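Local coordinates for histidine acid phosphatase (Hafnia alvei, PDB 4ARU), which belongs to branch 2 of the histidine phosphatase superfamily, whose members build an alpha/beta core with a mixed beta sheet beside a helical region, at residues V13-R18 and I300-G305; V21-K26 and P40-K45; S248-H253 and G325-T330. One frame throughout, in Å; residues are numbered along the deposited sequence.

Interaction 1: residues V13-R18 and I300-G305; sequences VVILSR and ILFIAG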
ATOM      1  N   VAL A  13      -4.771  -9.802  15.063  1.00  8.55           N
ATOM      2  CA  VAL A  13      -4.138  -9.354  13.827  0.50  8.09           C
ATOM      3  C   VAL A  13      -4.601  -7.943  13.504  1.00  7.79           C
ATOM      4  O   VAL A  13      -5.775  -7.579  13.775  1.00  7.82           O
ATOM      5  CB  VAL A  13      -4.514 -10.293  12.666  0.50  8.36           C
ATOM      6  CG1 VAL A  13      -3.869  -9.862  11.366  0.50  8.08           C
ATOM      7  CG2 VAL A  13      -4.098 -11.704  12.989  0.50  8.82           C
ATOM      8  N   VAL A  14      -3.710  -7.176  12.897  1.00  7.39           N
ATOM      9  CA  VAL A  14      -4.029  -5.876  12.331  1.00  7.35           C
ATOM     10  C   VAL A  14      -3.527  -5.888  10.897  1.00  7.32           C
ATOM     11  O   VAL A  14      -2.329  -6.136  10.648  1.00  7.04           O
ATOM     12  CB  VAL A  14      -3.383  -4.724  13.100  1.00  8.05           C
ATOM     13  CG1 VAL A  14      -3.793  -3.386  12.456  1.00  8.39           C
ATOM     14  CG2 VAL A  14      -3.661  -4.803  14.572  1.00  8.96           C
ATOM     15  N   ILE A  15      -4.414  -5.641   9.954  1.00  6.97           N
ATOM     16  CA  ILE A  15      -4.131  -5.698   8.560  1.00  6.82           C
ATOM     17  C   ILE A  15      -4.242  -4.305   7.965  1.00  6.72           C
ATOM     18  O   ILE A  15      -5.299  -3.686   8.093  1.00  8.26           O
ATOM     19  CB  ILE A  15      -5.142  -6.608   7.861  1.00  7.02           C
ATOM     20  CG1 ILE A  15      -5.112  -8.011   8.517  1.00  7.38           C
ATOM     21  CG2 ILE A  15      -4.878  -6.695   6.369  1.00  7.02           C
ATOM     22  CD1 ILE A  15      -6.154  -8.963   7.994  1.00  8.27           C
ATOM     23  N   LEU A  16      -3.177  -3.794   7.375  1.00  6.24           N
ATOM     24  CA  LEU A  16      -3.197  -2.501   6.682  1.00  5.80           C
ATOM     25  C   LEU A  16      -3.129  -2.840   5.211  1.00  5.44           C
ATOM     26  O   LEU A  16      -2.092  -3.271   4.678  1.00  5.78           O
ATOM     27  CB  LEU A  16      -2.015  -1.601   7.125  1.00  6.22           C
ATOM     28  CG  LEU A  16      -1.942  -0.330   6.293  1.00  6.49           C
ATOM     29  CD1 LEU A  16      -3.168   0.563   6.477  1.00  6.87           C
ATOM     30  CD2 LEU A  16      -0.716   0.467   6.649  1.00  6.96           C
ATOM     31  N   SER A  17      -4.279  -2.733   4.554  1.00  5.29           N
ATOM     32  CA  SER A  17      -4.448  -3.183   3.194  1.00  5.41           C
ATOM     33  C   SER A  17      -4.549  -2.032   2.222  1.00  5.48           C
ATOM     34  O   SER A  17      -5.266  -1.066   2.488  1.00  6.75           O
ATOM     35  CB  SER A  17      -5.741  -3.982   3.064  1.00  5.43           C
ATOM     36  OG  SER A  17      -5.856  -4.591   1.796  1.00  5.81           O
ATOM     37  N   ARG A  18      -3.931  -2.147   1.054  1.00  5.27           N
ATOM     38  CA  ARG A  18      -4.295  -1.255  -0.049  1.00  5.24           C
ATOM     39  C   ARG A  18      -5.660  -1.655  -0.554  1.00  5.11           C
ATOM     40  O   ARG A  18      -6.034  -2.834  -0.537  1.00  5.39           O
ATOM     41  CB  ARG A  18      -3.293  -1.356  -1.164  1.00  5.33           C
ATOM     42  CG  ARG A  18      -3.472  -0.360  -2.307  1.00  5.76           C
ATOM     43  CD  ARG A  18      -2.364  -0.478  -3.333  1.00  6.05           C
ATOM     44  NE  ARG A  18      -2.624   0.457  -4.420  1.00  6.39           N
ATOM     45  CZ  ARG A  18      -2.266   0.299  -5.672  1.00  6.49           C
ATOM     46  NH1 ARG A  18      -1.507  -0.720  -6.058  1.00  6.68           N
ATOM     47  NH2 ARG A  18      -2.648   1.188  -6.578  1.00  6.51           N
ATOM     48  N   ILE A 300      -9.534  -9.219  14.721  1.00  9.73           N
ATOM     49  CA  ILE A 300      -9.084  -8.860  13.413  1.00  9.10           C
ATOM     50  C   ILE A 300      -9.495  -7.412  13.158  1.00  8.38           C
ATOM     51  O   ILE A 300     -10.693  -7.087  13.182  1.00  7.99           O
ATOM     52  CB  ILE A 300      -9.676  -9.748  12.312  1.00  9.96           C
ATOM     53  CG1 ILE A 300      -9.299 -11.245  12.534  1.00 11.47           C
ATOM     54  CG2 ILE A 300      -9.230  -9.273  10.922  1.00  9.53           C
ATOM     55  CD1 ILE A 300     -10.189 -12.161  11.754  1.00 13.03           C
ATOM     56  N   LEU A 301      -8.513  -6.569  12.935  1.00  7.41           N
ATOM     57  CA  LEU A 301      -8.696  -5.154  12.597  1.00  7.14           C
ATOM     58  C   LEU A 301      -8.165  -4.996  11.176  1.00  6.49           C
ATOM     59  O   LEU A 301      -6.983  -5.189  10.933  1.00  6.24           O
ATOM     60  CB  LEU A 301      -8.003  -4.227  13.577  1.00  7.23           C
ATOM     61  CG  LEU A 301      -7.887  -2.746  13.218  1.00  7.07           C
ATOM     62  CD1 LEU A 301      -9.271  -2.170  12.979  1.00  7.37           C
ATOM     63  CD2 LEU A 301      -7.135  -1.943  14.236  1.00  7.41           C
ATOM     64  N   PHE A 302      -9.044  -4.693  10.222  1.00  6.24           N
ATOM     65  CA  PHE A 302      -8.695  -4.506   8.828  1.00  5.85           C
ATOM     66  C   PHE A 302      -8.845  -3.004   8.526  1.00  5.78           C
ATOM     67  O   PHE A 302      -9.957  -2.441   8.695  1.00  6.00           O
ATOM     68  CB  PHE A 302      -9.614  -5.346   7.935  1.00  6.22           C
ATOM     69  CG  PHE A 302      -9.311  -5.277   6.476  1.00  5.93           C
ATOM     70  CD1 PHE A 302      -9.909  -4.321   5.678  1.00  6.03           C
ATOM     71  CD2 PHE A 302      -8.447  -6.187   5.864  1.00  5.80           C
ATOM     72  CE1 PHE A 302      -9.702  -4.303   4.305  1.00  6.04           C
ATOM     73  CE2 PHE A 302      -8.220  -6.151   4.487  1.00  5.85           C
ATOM     74  CZ  PHE A 302      -8.845  -5.181   3.717  1.00  5.65           C
ATOM     75  N   ILE A 303      -7.775  -2.403   8.017  1.00  5.60           N
ATOM     76  CA  ILE A 303      -7.697  -1.009   7.742  1.00  5.80           C
ATOM     77  C   ILE A 303      -7.511  -0.864   6.246  1.00  5.28           C
ATOM     78  O   ILE A 303      -6.465  -1.305   5.682  1.00  5.46           O
ATOM     79  CB  ILE A 303      -6.554  -0.330   8.522  1.00  6.12           C
ATOM     80  CG1 ILE A 303      -6.679  -0.550  10.031  1.00  6.75           C
ATOM     81  CG2 ILE A 303      -6.507   1.157   8.168  1.00  6.23           C
ATOM     82  CD1 ILE A 303      -5.469  -0.075  10.822  1.00  7.17           C
ATOM     83  N   ALA A 304      -8.492  -0.248   5.582  1.00  5.30           N
ATOM     84  CA  ALA A 304      -8.502  -0.160   4.120  1.00  5.11           C
ATOM     85  C   ALA A 304      -8.015   1.222   3.711  1.00  5.06           C
ATOM     86  O   ALA A 304      -8.721   2.209   3.816  1.00  5.17           O
ATOM     87  CB  ALA A 304      -9.916  -0.413   3.557  1.00  5.35           C
ATOM     88  N   GLY A 305      -6.778   1.227   3.207  1.00  4.90           N
ATOM     89  CA  GLY A 305      -6.093   2.444   2.817  1.00  5.11           C
ATOM     90  C   GLY A 305      -5.466   2.387   1.423  1.00  5.11           C
ATOM     91  O   GLY A 305      -6.038   1.811   0.475  1.00  5.36           O
TER
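I15 and S17 both touch the ring of F302. The CG2 methyl of I15 lies 3.6 Å from CD2 of F302. S17 CB lies 3.4 Å from CZ of F302. Both approach the ring obliquely. F302 reaches them because its CG is anti to the backbone N (chi1 -178°), which lays the ring along strand 13-18. On the other face of the sheet, V14 CG1 sits 4.1 Å from L301 CD2, with the two side chains pointing the same way. The same V14 methyl also meets I303 CD1. Further along, L16 CD1 packs on I303 CG2 at 3.8 Å.

The strands run parallel, and the axes of these segments come within 4.7 Å. Five hydrogen bonds join them in alternation. L301 N gives to V13 O, I303 N to I15 O, and G305 N to S17 O. I15 N and S17 N give back to L301 O and I303 O. I15 N to L301 O is 2.8 Å and nearly straight, at 170°. S17 OG stays within its own strand and gives to R18 O.

The next shell holds both faces. Helix 51-70 covers V13, I15 and I300 with F68, and F102 stacks on F302. Helix 264-282 covers V14, L301 and I303. R18 points away from strand 300-305, and its guanidinium is held by E222 and T330 O and by L(+)-tartaric acid. This is a parallel pair from the sheet of an alpha/beta core. Strand 13-18 leads directly into the RHGxRxP signature of histidine acid phosphatases, and strand 300-305 into their HD motif.

Interaction 2: residues V21-K26 and P40-K45; sequences VRAPTK and PEWPVK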
ATOM      1  N   VAL A  21      -8.245  -3.200  -7.121  1.00  5.82           N
ATOM      2  CA  VAL A  21      -8.045  -2.708  -8.484  1.00  6.32           C
ATOM      3  C   VAL A  21      -9.034  -1.602  -8.752  1.00  6.82           C
ATOM      4  O   VAL A  21     -10.238  -1.783  -8.590  1.00  7.05           O
ATOM      5  CB  VAL A  21      -8.165  -3.824  -9.525  1.00  6.55           C
ATOM      6  CG1 VAL A  21      -8.059  -3.272 -10.929  1.00  7.01           C
ATOM      7  CG2 VAL A  21      -7.129  -4.914  -9.297  1.00  6.41           C
ATOM      8  N   ARG A  22      -8.493  -0.461  -9.182  1.00  7.29           N
ATOM      9  CA  ARG A  22      -9.264   0.724  -9.498  1.00  7.58           C
ATOM     10  C   ARG A  22      -8.924   1.253 -10.870  1.00  7.66           C
ATOM     11  O   ARG A  22      -7.833   0.984 -11.415  1.00  7.66           O
ATOM     12  CB  ARG A  22      -8.904   1.800  -8.490  1.00  7.86           C
ATOM     13  CG  ARG A  22      -7.424   2.175  -8.386  1.00  7.90           C
ATOM     14  CD  ARG A  22      -7.142   3.575  -7.820  1.00  8.27           C
ATOM     15  NE  ARG A  22      -5.712   3.850  -7.720  1.00  8.54           N
ATOM     16  CZ  ARG A  22      -4.928   4.198  -8.740  1.00  9.31           C
ATOM     17  NH1 ARG A  22      -5.456   4.327  -9.949  1.00 10.96           N
ATOM     18  NH2 ARG A  22      -3.624   4.416  -8.554  1.00  9.77           N
ATOM     19  N   ALA A  23      -9.826   2.059 -11.391  1.00  7.89           N
ATOM     20  CA  ALA A  23      -9.529   2.879 -12.551  1.00  8.16           C
ATOM     21  C   ALA A  23      -8.460   3.923 -12.155  1.00  8.13           C
ATOM     22  O   ALA A  23      -8.273   4.271 -10.980  1.00  8.05           O
ATOM     23  CB  ALA A  23     -10.770   3.565 -13.040  1.00  8.61           C
ATOM     24  N   PRO A  24      -7.771   4.478 -13.149  1.00  8.50           N
ATOM     25  CA  PRO A  24      -6.851   5.567 -12.870  1.00  8.78           C
ATOM     26  C   PRO A  24      -7.521   6.671 -12.067  1.00  9.11           C
ATOM     27  O   PRO A  24      -8.689   6.988 -12.323  1.00  9.32           O
ATOM     28  CB  PRO A  24      -6.472   6.057 -14.276  1.00  9.14           C
ATOM     29  CG  PRO A  24      -6.600   4.827 -15.144  1.00  9.33           C
ATOM     30  CD  PRO A  24      -7.810   4.137 -14.573  1.00  9.10           C
ATOM     31  N   THR A  25      -6.802   7.281 -11.131  1.00  9.46           N
ATOM     32  CA  THR A  25      -7.338   8.337 -10.289  0.50 10.66           C
ATOM     33  C   THR A  25      -7.605   9.591 -11.142  1.00 11.05           C
ATOM     34  O   THR A  25      -8.582  10.316 -10.956  1.00 12.23           O
ATOM     35  CB  THR A  25      -6.376   8.676  -9.121  0.50 11.15           C
ATOM     36  OG1 THR A  25      -5.891   7.462  -8.505  0.50 11.41           O
ATOM     37  CG2 THR A  25      -7.097   9.474  -8.094  0.50 12.28           C
ATOM     38  N   LYS A  26      -6.704   9.818 -12.071  1.00 11.22           N
ATOM     39  CA  LYS A  26      -6.895  10.874 -13.052  1.00 12.33           C
ATOM     40  C   LYS A  26      -6.220  10.489 -14.348  1.00 11.60           C
ATOM     41  O   LYS A  26      -5.293   9.682 -14.387  1.00 10.74           O
ATOM     42  CB  LYS A  26      -6.371  12.212 -12.529  1.00 14.58           C
ATOM     43  CG  LYS A  26      -4.937  12.225 -12.172  1.00 15.26           C
ATOM     44  CD  LYS A  26      -4.516  13.621 -11.698  1.00 18.32           C
ATOM     45  CE  LYS A  26      -3.114  13.621 -11.186  1.00 20.09           C
ATOM     46  NZ  LYS A  26      -2.635  14.995 -10.854  1.00 23.68           N
ATOM     47  N   PRO A  40      -7.363   3.029 -22.852  1.00 12.51           N
ATOM     48  CA  PRO A  40      -8.624   2.273 -22.872  1.00 13.62           C
ATOM     49  C   PRO A  40      -9.615   2.830 -21.833  1.00 14.29           C
ATOM     50  O   PRO A  40      -9.210   3.323 -20.772  1.00 15.07           O
ATOM     51  CB  PRO A  40      -8.172   0.841 -22.556  1.00 13.33           C
ATOM     52  CG  PRO A  40      -6.874   0.980 -21.883  1.00 12.65           C
ATOM     53  CD  PRO A  40      -6.217   2.140 -22.591  1.00 12.29           C
ATOM     54  N   GLU A  41     -10.894   2.765 -22.143  1.00 15.80           N
ATOM     55  CA  GLU A  41     -11.921   3.218 -21.200  1.00 16.97           C
ATOM     56  C   GLU A  41     -12.150   2.170 -20.126  1.00 14.99           C
ATOM     57  O   GLU A  41     -12.308   0.975 -20.423  1.00 15.97           O
ATOM     58  CB  GLU A  41     -13.235   3.596 -21.899  1.00 21.33           C
ATOM     59  CG  GLU A  41     -13.281   5.051 -22.410  1.00 26.28           C
ATOM     60  CD  GLU A  41     -13.365   6.106 -21.282  1.00 30.82           C
ATOM     61  OE1 GLU A  41     -12.304   6.527 -20.724  1.00 36.78           O
ATOM     62  OE2 GLU A  41     -14.504   6.545 -20.954  1.00 38.48           O
ATOM     63  N   TRP A  42     -12.190   2.629 -18.867  1.00 12.65           N
ATOM     64  CA  TRP A  42     -12.511   1.769 -17.724  1.00 11.64           C
ATOM     65  C   TRP A  42     -14.024   1.718 -17.503  1.00 12.25           C
ATOM     66  O   TRP A  42     -14.766   2.601 -17.955  1.00 13.20           O
ATOM     67  CB  TRP A  42     -11.796   2.288 -16.475  1.00 10.79           C
ATOM     68  CG  TRP A  42     -10.370   1.909 -16.504  1.00  9.84           C
ATOM     69  CD1 TRP A  42      -9.379   2.411 -17.334  1.00  9.52           C
ATOM     70  CD2 TRP A  42      -9.740   0.931 -15.698  1.00  8.93           C
ATOM     71  NE1 TRP A  42      -8.191   1.792 -17.080  1.00  8.84           N
ATOM     72  CE2 TRP A  42      -8.382   0.871 -16.084  1.00  8.51           C
ATOM     73  CE3 TRP A  42     -10.178   0.111 -14.669  1.00  8.89           C
ATOM     74  CZ2 TRP A  42      -7.481   0.007 -15.477  1.00  8.03           C
ATOM     75  CZ3 TRP A  42      -9.276  -0.758 -14.078  1.00  8.52           C
ATOM     76  CH2 TRP A  42      -7.963  -0.816 -14.491  1.00  8.02           C
ATOM     77  N   PRO A  43     -14.508   0.674 -16.818  1.00 11.83           N
ATOM     78  CA  PRO A  43     -15.952   0.474 -16.701  1.00 12.48           C
ATOM     79  C   PRO A  43     -16.567   1.157 -15.476  1.00 12.30           C
ATOM     80  O   PRO A  43     -17.745   0.936 -15.191  1.00 13.69           O
ATOM     81  CB  PRO A  43     -16.069  -1.034 -16.579  1.00 12.57           C
ATOM     82  CG  PRO A  43     -14.855  -1.389 -15.824  1.00 11.97           C
ATOM     83  CD  PRO A  43     -13.767  -0.529 -16.405  1.00 11.51           C
ATOM     84  N   VAL A  44     -15.789   2.018 -14.817  1.00 11.59           N
ATOM     85  CA  VAL A  44     -16.247   2.779 -13.678  1.00 11.75           C
ATOM     86  C   VAL A  44     -15.595   4.152 -13.771  1.00 11.72           C
ATOM     87  O   VAL A  44     -14.655   4.368 -14.520  1.00 11.19           O
ATOM     88  CB  VAL A  44     -15.805   2.140 -12.338  1.00 11.29           C
ATOM     89  CG1 VAL A  44     -16.439   0.767 -12.147  1.00 11.56           C
ATOM     90  CG2 VAL A  44     -14.301   2.034 -12.217  1.00 10.41           C
ATOM     91  N   LYS A  45     -16.129   5.046 -12.965  1.00 12.76           N
ATOM     92  CA  LYS A  45     -15.587   6.375 -12.798  1.00 13.58           C
ATOM     93  C   LYS A  45     -14.127   6.336 -12.421  1.00 12.83           C
ATOM     94  O   LYS A  45     -13.671   5.461 -11.691  1.00 11.64           O
ATOM     95  CB  LYS A  45     -16.394   7.052 -11.708  1.00 15.10           C
ATOM     96  CG  LYS A  45     -16.058   8.514 -11.470  1.00 16.31           C
ATOM     97  CD  LYS A  45     -16.966   9.097 -10.443  1.00 18.80           C
ATOM     98  CE  LYS A  45     -16.525  10.516 -10.120  1.00 20.03           C
ATOM     99  NZ  LYS A  45     -17.426  11.064  -9.111  1.00 22.50           N
TER
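One face of the W42 indole carries both A23 and P24. A23 CA stands 3.9 Å from the centroid of the six-membered ring. P24 CD stands 3.5 Å from the centroid of the five-membered ring, only 13° off its normal. Both are CH-pi contacts. V21 CG1 meets the edge of the indole near its plane, at CZ3. These three residues belong to the RHGxRxP signature of histidine acid phosphatases, and W42 packs against that part of it. At the R22 guanidinium, P24 N lies at the edge, in plane. T25 OG1 stands over the centre of one face in one of two T25 conformers, so that contact is doubtful.

W42 has CG anti to its carbonyl carbon (chi1 -77°), and its CB also touches A23 CB, at 3.8 Å. V44 CG2 and K45 O close on the same A23 methyl. R22 O lies 3.5 Å from W42 CZ3, buried and without a partner in the model. I223 and A229 of helix 213-229 touch P24 and V21.

The R22 side chain turns away from W42, and its NE bonds L(+)-tartaric acid. R22 NH1 gives to A23 O at 3.0 Å, but stands 41° out of the carbonyl plane.

Interaction 3: residues S248-H253 and G325-T330; sequences SLLKLH and GQPDNT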
ATOM      1  N   SER A 248      11.057  -3.989 -15.108  1.00  8.84           N
ATOM      2  CA  SER A 248      11.774  -2.772 -15.444  1.00  9.16           C
ATOM      3  C   SER A 248      10.840  -1.574 -15.348  1.00  8.76           C
ATOM      4  O   SER A 248      11.206  -0.529 -14.810  1.00  9.15           O
ATOM      5  CB  SER A 248      12.357  -2.905 -16.862  1.00  9.96           C
ATOM      6  OG  SER A 248      12.959  -1.669 -17.257  1.00 10.48           O
ATOM      7  N   LEU A 249       9.605  -1.693 -15.813  1.00  8.42           N
ATOM      8  CA  LEU A 249       8.675  -0.568 -15.703  1.00  8.10           C
ATOM      9  C   LEU A 249       8.278  -0.282 -14.252  1.00  7.34           C
ATOM     10  O   LEU A 249       8.233   0.877 -13.785  1.00  6.72           O
ATOM     11  CB  LEU A 249       7.423  -0.855 -16.513  1.00  8.35           C
ATOM     12  CG  LEU A 249       7.612  -1.005 -18.014  1.00  9.12           C
ATOM     13  CD1 LEU A 249       6.350  -1.560 -18.721  1.00 10.07           C
ATOM     14  CD2 LEU A 249       8.082   0.324 -18.630  1.00  9.72           C
ATOM     15  N   LEU A 250       8.010  -1.333 -13.485  1.00  7.55           N
ATOM     16  CA  LEU A 250       7.577  -1.114 -12.095  1.00  7.76           C
ATOM     17  C   LEU A 250       8.737  -0.666 -11.214  1.00  8.02           C
ATOM     18  O   LEU A 250       8.486  -0.069 -10.188  1.00  8.64           O
ATOM     19  CB  LEU A 250       6.873  -2.377 -11.538  1.00  8.20           C
ATOM     20  CG  LEU A 250       5.327  -2.404 -11.721  1.00  8.27           C
ATOM     21  CD1 LEU A 250       4.559  -1.259 -11.030  1.00  8.13           C
ATOM     22  CD2 LEU A 250       4.980  -2.484 -13.192  1.00  8.60           C
ATOM     23  N   LYS A 251       9.973  -0.867 -11.654  1.00  8.61           N
ATOM     24  CA  LYS A 251      11.139  -0.324 -10.948  1.00  9.21           C
ATOM     25  C   LYS A 251      10.984   1.184 -10.770  1.00  8.56           C
ATOM     26  O   LYS A 251      11.273   1.756  -9.711  1.00  7.85           O
ATOM     27  CB  LYS A 251      12.409  -0.639 -11.733  1.00 11.14           C
ATOM     28  CG  LYS A 251      13.654  -0.111 -11.057  1.00 13.62           C
ATOM     29  CD  LYS A 251      14.948  -0.700 -11.599  1.00 17.94           C
ATOM     30  CE  LYS A 251      15.032  -0.614 -13.078  1.00 20.80           C
ATOM     31  NZ  LYS A 251      16.407  -1.014 -13.492  1.00 25.56           N
ATOM     32  N   LEU A 252      10.439   1.847 -11.768  1.00  7.57           N
ATOM     33  CA  LEU A 252      10.239   3.291 -11.703  1.00  7.68           C
ATOM     34  C   LEU A 252       9.189   3.649 -10.673  1.00  7.62           C
ATOM     35  O   LEU A 252       9.317   4.621  -9.941  1.00  8.04           O
ATOM     36  CB  LEU A 252       9.814   3.832 -13.074  1.00  8.01           C
ATOM     37  CG  LEU A 252      10.875   3.670 -14.173  1.00  8.79           C
ATOM     38  CD1 LEU A 252      10.256   3.712 -15.574  1.00  9.11           C
ATOM     39  CD2 LEU A 252      11.926   4.751 -14.051  1.00  9.41           C
ATOM     40  N   HIS A 253       8.118   2.860 -10.618  1.00  7.01           N
ATOM     41  CA  HIS A 253       7.076   3.102  -9.653  1.00  6.95           C
ATOM     42  C   HIS A 253       7.598   2.864  -8.246  1.00  6.71           C
ATOM     43  O   HIS A 253       7.343   3.669  -7.359  1.00  6.62           O
ATOM     44  CB  HIS A 253       5.925   2.158  -9.996  1.00  7.56           C
ATOM     45  CG  HIS A 253       4.808   2.182  -9.005  1.00  8.49           C
ATOM     46  ND1 HIS A 253       3.845   3.167  -8.989  1.00  9.92           N
ATOM     47  CD2 HIS A 253       4.474   1.314  -8.025  1.00  9.54           C
ATOM     48  CE1 HIS A 253       2.984   2.929  -8.018  1.00  9.45           C
ATOM     49  NE2 HIS A 253       3.334   1.804  -7.429  1.00  9.87           N
ATOM     50  N   GLY A 325       6.755 -12.804  -7.845  1.00  9.33           N
ATOM     51  CA  GLY A 325       5.610 -12.824  -8.741  1.00  9.18           C
ATOM     52  C   GLY A 325       4.793 -11.567  -8.842  1.00  8.81           C
ATOM     53  O   GLY A 325       3.800 -11.518  -9.540  1.00  8.45           O
ATOM     54  N   GLN A 326       5.262 -10.509  -8.202  1.00  8.16           N
ATOM     55  CA  GLN A 326       4.487  -9.250  -8.141  1.00  7.92           C
ATOM     56  C   GLN A 326       5.446  -8.060  -8.234  1.00  8.14           C
ATOM     57  O   GLN A 326       6.074  -7.687  -7.222  1.00  7.95           O
ATOM     58  CB  GLN A 326       3.667  -9.246  -6.859  1.00  7.46           C
ATOM     59  CG  GLN A 326       2.889  -7.966  -6.594  1.00  7.08           C
ATOM     60  CD  GLN A 326       2.066  -7.543  -7.792  1.00  7.09           C
ATOM     61  OE1 GLN A 326       2.466  -6.673  -8.571  1.00  7.39           O
ATOM     62  NE2 GLN A 326       0.887  -8.131  -7.938  1.00  6.67           N
ATOM     63  N   PRO A 327       5.536  -7.443  -9.402  1.00  8.50           N
ATOM     64  CA  PRO A 327       6.479  -6.355  -9.585  1.00  8.72           C
ATOM     65  C   PRO A 327       6.180  -5.071  -8.809  1.00  8.31           C
ATOM     66  O   PRO A 327       7.129  -4.340  -8.536  1.00  8.29           O
ATOM     67  CB  PRO A 327       6.465  -6.117 -11.082  1.00  9.62           C
ATOM     68  CG  PRO A 327       5.229  -6.655 -11.590  1.00  9.55           C
ATOM     69  CD  PRO A 327       4.782  -7.731 -10.637  1.00  8.83           C
ATOM     70  N   ASP A 328       4.946  -4.822  -8.442  1.00  7.63           N
ATOM     71  CA  ASP A 328       4.617  -3.649  -7.614  1.00  7.53           C
ATOM     72  C   ASP A 328       4.849  -4.004  -6.127  1.00  7.00           C
ATOM     73  O   ASP A 328       4.291  -4.987  -5.641  1.00  7.04           O
ATOM     74  CB  ASP A 328       3.140  -3.325  -7.858  1.00  7.27           C
ATOM     75  CG  ASP A 328       2.658  -2.036  -7.160  1.00  7.55           C
ATOM     76  OD1 ASP A 328       3.430  -1.409  -6.373  1.00  7.65           O
ATOM     77  OD2 ASP A 328       1.481  -1.669  -7.416  1.00  8.21           O
ATOM     78  N   ASN A 329       5.660  -3.253  -5.397  1.00  6.75           N
ATOM     79  CA  ASN A 329       5.874  -3.517  -3.968  1.00  6.85           C
ATOM     80  C   ASN A 329       4.649  -3.267  -3.126  1.00  6.53           C
ATOM     81  O   ASN A 329       4.588  -3.762  -2.023  1.00  6.91           O
ATOM     82  CB  ASN A 329       7.008  -2.654  -3.371  1.00  7.07           C
ATOM     83  CG  ASN A 329       8.381  -3.007  -3.913  1.00  7.84           C
ATOM     84  OD1 ASN A 329       8.575  -4.070  -4.477  1.00  8.77           O
ATOM     85  ND2 ASN A 329       9.320  -2.082  -3.802  1.00  8.38           N
ATOM     86  N   THR A 330       3.707  -2.491  -3.654  1.00  6.63           N
ATOM     87  CA  THR A 330       2.468  -2.127  -2.937  1.00  6.63           C
ATOM     88  C   THR A 330       1.287  -2.425  -3.852  1.00  6.40           C
ATOM     89  O   THR A 330       0.576  -1.512  -4.285  1.00  5.66           O
ATOM     90  CB  THR A 330       2.489  -0.656  -2.458  1.00  6.96           C
ATOM     91  OG1 THR A 330       2.863   0.205  -3.534  1.00  7.26           O
ATOM     92  CG2 THR A 330       3.488  -0.461  -1.281  1.00  7.52           C
TER
HETATM   93  O   HOH W   1       1.454   0.922  -5.758  1.00  8.41           O
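H253 and D328 meet with their flat groups almost perpendicular, the imidazole and carboxylate planes 89° apart. D328 OD1 comes to the edge of the imidazole, near its plane. It lies 3.4 Å from H253 CD2. The ring is placed by CG of H253 standing anti to the backbone N (chi1 174°), which sends it from the helix toward the loop. A water in the ring plane is bonded to H253 NE2 at 2.7 Å. The same water is bonded to T330 OG1, also at 2.7 Å, and so bridges helix and loop. The other ring nitrogen, ND1 of H253, bonds S218 OG. With partners at both nitrogens, the rotation of the imidazole is probably restrained.

The helix here is 243-262. The loop 325-330 lies between helix 307-317 and strand 335-342 of the main sheet. The contact therefore probably joins the helical part of this histidine acid phosphatase to its alpha/beta core. N254, next on the helix, adds two bonds, to P327 O and N329 N.

D328 closes an Asx turn. T330 N gives to its OD1 at 2.9 Å, arriving from above the carboxylate, 61° out of plane. D328 N in turn gives to Q326 OE1 at 3.1 Å, in the carbonyl plane and on a lone pair. The loop thus holds the carboxylate and backbone of D328 from within.

One turn before H253, L250 points at the loop and crosses P327 obliquely. L250 CB is 3.8 Å from P327 CB. L250 CD1 goes on to D328, 4.0 Å from D328 CB. P327 O also lies 3.6 Å from L250 CB.

From the N terminus, the chain passes strand 13-18 and then the loop 21-26. Interaction 2 closes a short loop at 40-45, packing the signature loop on the loop before helix 51-70. Strand 300-305 later pairs with 13-18 in the main sheet, so interaction 1 closes a loop of 281 residues with interaction 2 nested inside it. Interaction 3 starts within that loop and closes beyond it, so interactions 1 and 3 cross. It sets helix 243-262 against the loop before strand 335-342. Interactions 2 and 3 are in series and do not touch. R18 NH1 links interaction 1 to interaction 3 through a probable hydrogen bond to T330 O.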